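PDB 1ICM: intestinal fatty acid binding protein from Rattus norvegicus, which binds long-chain fatty acids such as myristate inside a beta-barrel, and probably carries them through the cytosol of intestinal cells. Local coordinates for residues 23-26 / 27-30; 12-15 / 16-19. One frame throughout, in Å; residues are numbered along the deposited sequence.

Contact 1: residues 23-26 / 27-30; sequences INVV and KRKL
R28 folds back against the residues that lead into its own helix, and this is the tight part of the contact. Its NH1 donates to I23 O at 2.7 Å, with the oxygen lying in the guanidinium plane and NH1 in turn lying in the carbonyl plane of I23. A bend at chi3 (-63°) swings the guanidinium back over the backbone, where V25 CA sits 3.7 Å above the centre of one face. The aliphatic part of the arginine is used as well: its CG packs 3.7 Å from I23 CG2, a methyl that also touches K27 CB. One side chain thus ties the loop at I23 to the first turn of the helix, and NH2 forms a long, weak ion pair with E19 of the preceding helix.

N24 is the N-cap of helix 25-31. Its OD1 accepts from K27 N at 2.9 Å, an almost straight bond (168° at the hydrogen) although the donor stands above the amide plane, while the backbone N24 O takes R28 N at 3.0 Å. K29 N to V25 O and L30 N to V26 O carry on the helical pattern.

The outer side is looser. K27 lays its CG against the N24 amide, but the rest of its chain turns at chi2 and leads away; V26 and L30 are exposed, L30 CG merely touching V26 O.

Contact 2: residues 12-15 / 16-19; sequences ENYE and KFME. With MYR (myristic acid), chain B.
Helix 14-21 belongs to the helical lid that covers the fatty-acid cavity of this beta-barrel family, and here Y14 and M18, one turn apart, meet at the methyl end of the bound myristate. The methionine reaches over one face of the tyrosine ring in a Met-aromatic contact: CE stands 3.4 Å above the ring plane, displaced toward the CD2-CE2 bond, and SD lies 4.2 Å from the ring centroid. A turn at chi3 (-84°) folds that methyl back over the ring, while SD also comes within 3.8 Å of MYR C14. Y14 directs its OH at the lipid, 3.1 Å from MYR C12. F17 CD1 adds a more distant apolar contact, 4.4 Å from Y14 CE1. A leucine in place of Y14 would probably leave the M18 methyl without its aromatic face and open a gap beside C12 of the lipid.

The backbone is regular, with M18 N bonded to Y14 O at 2.9 Å. On the outer side K16 NZ meets the syn lone pair of E19 OE1 at 2.6 Å, a salt bridge. At the N-terminal end N13 ND2 bonds E123 O of strand 122-130. Within these segments the tail meets sulfur and aromatic carbon, which probably hold it by dispersion, with the Y14 hydroxyl the polar exception and the K16-E19 pair on the side of the helix turned away from the lipid.

How the contacts relate
The two contacts come in series along the chain, contact 2 on helix 14-21 and then contact 1 at the start of helix 25-31, with centres about 10 Å apart. Both lie in the helix-turn-helix inserted between strand 4-12 and strand 37-43 of the antiparallel barrel. The two join directly: I23 N probably bonds M18 O, R28 CD packs against E15 O, and M18 CE packs against R28 O. Contact 2 lies deeper, its centre about 13 Å from the chain centre and against the lipid, whereas that of contact 1 lies about 17 Å out at the surface. The second helix thus packs against the first, consistent with a lid over the cavity's entrance.

Contact 1: residues 23-26 / 27-30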
loop_
_atom_site.group_PDB
_atom_site.type_symbol
_atom_site.label_atom_id
_atom_site.label_comp_id
_atom_site.label_asym_id
_atom_site.label_seq_id
_atom_site.Cartn_x
_atom_site.Cartn_y
_atom_site.Cartn_z
ATOM N N ILE A 23 6.238 5.649 -13.600
ATOM C CA ILE A 23 7.595 5.426 -13.066
ATOM C C ILE A 23 8.554 4.904 -14.123
ATOM O O ILE A 23 8.231 3.992 -14.883
ATOM C CB ILE A 23 7.599 4.571 -11.802
ATOM C CG1 ILE A 23 6.995 5.355 -10.639
ATOM C CG2 ILE A 23 9.014 4.136 -11.432
ATOM C CD1 ILE A 23 5.568 4.941 -10.314
ATOM N N ASN A 24 9.761 5.499 -14.167
ATOM C CA ASN A 24 10.765 5.131 -15.150
ATOM C C ASN A 24 11.317 3.712 -15.073
ATOM O O ASN A 24 11.296 3.102 -13.998
ATOM C CB ASN A 24 11.855 6.233 -15.299
ATOM C CG ASN A 24 13.026 6.155 -14.334
ATOM O OD1 ASN A 24 13.542 5.048 -14.100
ATOM N ND2 ASN A 24 13.452 7.300 -13.801
ATOM N N VAL A 25 11.837 3.201 -16.180
ATOM C CA VAL A 25 12.360 1.848 -16.180
ATOM C C VAL A 25 13.287 1.484 -15.004
ATOM O O VAL A 25 13.143 0.452 -14.331
ATOM C CB VAL A 25 12.889 1.335 -17.506
ATOM C CG1 VAL A 25 14.139 2.124 -17.874
ATOM C CG2 VAL A 25 13.293 -0.128 -17.399
ATOM N N VAL A 26 14.246 2.364 -14.722
ATOM C CA VAL A 26 15.182 2.099 -13.643
ATOM C C VAL A 26 14.575 2.048 -12.237
ATOM O O VAL A 26 14.864 1.165 -11.410
ATOM C CB VAL A 26 16.334 3.085 -13.778
ATOM C CG1 VAL A 26 17.197 3.162 -12.529
ATOM C CG2 VAL A 26 17.119 2.610 -15.002
ATOM N N LYS A 27 13.709 3.024 -11.994
ATOM C CA LYS A 27 13.039 3.120 -10.709
ATOM C C LYS A 27 12.079 1.923 -10.521
ATOM O O LYS A 27 11.843 1.489 -9.388
ATOM C CB LYS A 27 12.441 4.500 -10.473
ATOM C CG LYS A 27 13.415 5.645 -10.701
ATOM C CD LYS A 27 14.426 5.861 -9.587
ATOM C CE LYS A 27 15.398 7.015 -9.854
ATOM N NZ LYS A 27 16.646 6.947 -9.066
ATOM N N ARG A 28 11.556 1.348 -11.630
ATOM C CA ARG A 28 10.684 0.183 -11.485
ATOM C C ARG A 28 11.486 -1.008 -10.977
ATOM O O ARG A 28 11.008 -1.799 -10.126
ATOM C CB ARG A 28 9.928 -0.229 -12.748
ATOM C CG ARG A 28 9.122 0.938 -13.257
ATOM C CD ARG A 28 8.144 0.519 -14.345
ATOM N NE ARG A 28 8.635 -0.026 -15.614
ATOM C CZ ARG A 28 8.799 0.717 -16.714
ATOM N NH1 ARG A 28 8.593 2.044 -16.687
ATOM N NH2 ARG A 28 9.194 0.148 -17.843
ATOM N N LYS A 29 12.687 -1.171 -11.560
ATOM C CA LYS A 29 13.530 -2.277 -11.111
ATOM C C LYS A 29 13.897 -2.120 -9.626
ATOM O O LYS A 29 13.929 -3.052 -8.824
ATOM C CB LYS A 29 14.701 -2.488 -12.068
ATOM C CG LYS A 29 14.158 -2.787 -13.481
ATOM C CD LYS A 29 13.820 -4.271 -13.614
ATOM C CE LYS A 29 13.190 -4.820 -14.902
ATOM N NZ LYS A 29 13.116 -6.301 -14.856
ATOM N N LEU A 30 14.144 -0.903 -9.188
ATOM C CA LEU A 30 14.452 -0.706 -7.783
ATOM C C LEU A 30 13.204 -0.924 -6.907
ATOM O O LEU A 30 13.328 -1.457 -5.808
ATOM C CB LEU A 30 14.989 0.707 -7.432
ATOM C CG LEU A 30 16.241 1.141 -8.224
ATOM C CD1 LEU A 30 16.677 2.592 -7.916
ATOM C CD2 LEU A 30 17.388 0.144 -8.064
#

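Contact 2: residues 12-15 / 16-19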
loop_
_atom_site.group_PDB
_atom_site.type_symbol
_atom_site.label_atom_id
_atom_site.label_comp_id
_atom_site.label_asym_id
_atom_site.label_seq_id
_atom_site.Cartn_x
_atom_site.Cartn_y
_atom_site.Cartn_z
ATOM N N GLU A 12 2.980 -9.402 -8.057
ATOM C CA GLU A 12 2.307 -9.843 -9.265
ATOM C C GLU A 12 2.004 -8.614 -10.109
ATOM O O GLU A 12 1.415 -7.674 -9.583
ATOM C CB GLU A 12 1.025 -10.646 -8.976
ATOM C CG GLU A 12 1.375 -12.064 -8.481
ATOM C CD GLU A 12 0.190 -12.987 -8.284
ATOM O OE1 GLU A 12 -0.871 -12.592 -8.940
ATOM O OE2 GLU A 12 0.229 -13.983 -7.584
ATOM N N ASN A 13 2.511 -8.606 -11.346
ATOM C CA ASN A 13 2.317 -7.493 -12.271
ATOM C C ASN A 13 2.702 -6.142 -11.743
ATOM O O ASN A 13 2.170 -5.113 -12.172
ATOM C CB ASN A 13 0.833 -7.472 -12.638
ATOM C CG ASN A 13 0.566 -6.945 -14.030
ATOM O OD1 ASN A 13 1.297 -7.236 -15.004
ATOM N ND2 ASN A 13 -0.511 -6.158 -14.101
ATOM N N TYR A 14 3.641 -6.071 -10.779
ATOM C CA TYR A 14 4.013 -4.809 -10.195
ATOM C C TYR A 14 4.742 -3.849 -11.147
ATOM O O TYR A 14 4.578 -2.614 -11.120
ATOM C CB TYR A 14 4.775 -5.155 -8.885
ATOM C CG TYR A 14 4.966 -3.968 -7.989
ATOM C CD1 TYR A 14 3.915 -3.082 -7.741
ATOM C CD2 TYR A 14 6.182 -3.700 -7.366
ATOM C CE1 TYR A 14 4.039 -1.977 -6.895
ATOM C CE2 TYR A 14 6.320 -2.613 -6.506
ATOM C CZ TYR A 14 5.265 -1.731 -6.266
ATOM O OH TYR A 14 5.414 -0.667 -5.393
ATOM N N GLU A 15 5.596 -4.385 -12.001
ATOM C CA GLU A 15 6.269 -3.446 -12.880
ATOM C C GLU A 15 5.333 -2.775 -13.862
ATOM O O GLU A 15 5.503 -1.598 -14.083
ATOM C CB GLU A 15 7.463 -4.042 -13.663
ATOM C CG GLU A 15 8.720 -4.254 -12.777
ATOM C CD GLU A 15 9.837 -4.951 -13.509
ATOM O OE1 GLU A 15 10.110 -4.686 -14.665
ATOM O OE2 GLU A 15 10.450 -5.875 -12.785
ATOM N N LYS A 16 4.370 -3.506 -14.441
ATOM C CA LYS A 16 3.416 -2.926 -15.385
ATOM C C LYS A 16 2.595 -1.880 -14.647
ATOM O O LYS A 16 2.280 -0.802 -15.157
ATOM C CB LYS A 16 2.492 -3.991 -15.940
ATOM C CG LYS A 16 2.972 -4.578 -17.259
ATOM C CD LYS A 16 2.947 -3.577 -18.419
ATOM C CE LYS A 16 3.704 -4.005 -19.677
ATOM N NZ LYS A 16 4.197 -2.896 -20.523
ATOM N N PHE A 17 2.257 -2.179 -13.397
ATOM C CA PHE A 17 1.487 -1.221 -12.618
ATOM C C PHE A 17 2.275 0.065 -12.419
ATOM O O PHE A 17 1.767 1.191 -12.559
ATOM C CB PHE A 17 1.049 -1.858 -11.269
ATOM C CG PHE A 17 0.375 -0.860 -10.363
ATOM C CD1 PHE A 17 1.093 -0.018 -9.520
ATOM C CD2 PHE A 17 -1.015 -0.743 -10.386
ATOM C CE1 PHE A 17 0.458 0.905 -8.694
ATOM C CE2 PHE A 17 -1.677 0.192 -9.592
ATOM C CZ PHE A 17 -0.936 1.024 -8.760
ATOM N N MET A 18 3.583 -0.090 -12.092
ATOM C CA MET A 18 4.393 1.113 -11.899
ATOM C C MET A 18 4.581 1.906 -13.198
ATOM O O MET A 18 4.627 3.127 -13.172
ATOM C CB MET A 18 5.789 0.745 -11.367
ATOM C CG MET A 18 5.685 0.340 -9.905
ATOM S SD MET A 18 7.307 0.150 -9.091
ATOM C CE MET A 18 7.678 -1.538 -9.597
ATOM N N GLU A 19 4.668 1.207 -14.318
ATOM C CA GLU A 19 4.805 1.874 -15.626
ATOM C C GLU A 19 3.601 2.785 -15.878
ATOM O O GLU A 19 3.727 3.927 -16.298
ATOM C CB GLU A 19 4.867 0.817 -16.738
ATOM C CG GLU A 19 4.935 1.343 -18.177
ATOM C CD GLU A 19 5.238 0.214 -19.149
ATOM O OE1 GLU A 19 4.170 -0.493 -19.462
ATOM O OE2 GLU A 19 6.346 -0.051 -19.584
HETATM C C1 MYR B . -1.056 2.720 4.294
HETATM O O1 MYR B . -0.006 2.023 4.574
HETATM O O2 MYR B . -2.147 2.355 4.649
HETATM C C2 MYR B . -0.800 4.007 3.518
HETATM C C3 MYR B . -1.451 4.069 2.149
HETATM C C4 MYR B . -0.956 3.015 1.165
HETATM C C5 MYR B . -1.557 3.117 -0.238
HETATM C C6 MYR B . -0.733 2.302 -1.237
HETATM C C7 MYR B . -0.649 2.874 -2.644
HETATM C C8 MYR B . 0.782 2.772 -3.168
HETATM C C9 MYR B . 0.837 2.244 -4.583
HETATM C C10 MYR B . 2.178 1.630 -4.951
HETATM C C11 MYR B . 3.062 2.634 -5.663
HETATM C C12 MYR B . 4.530 2.267 -5.785
HETATM C C13 MYR B . 5.291 3.419 -6.420
HETATM C C14 MYR B . 6.725 3.108 -6.812
#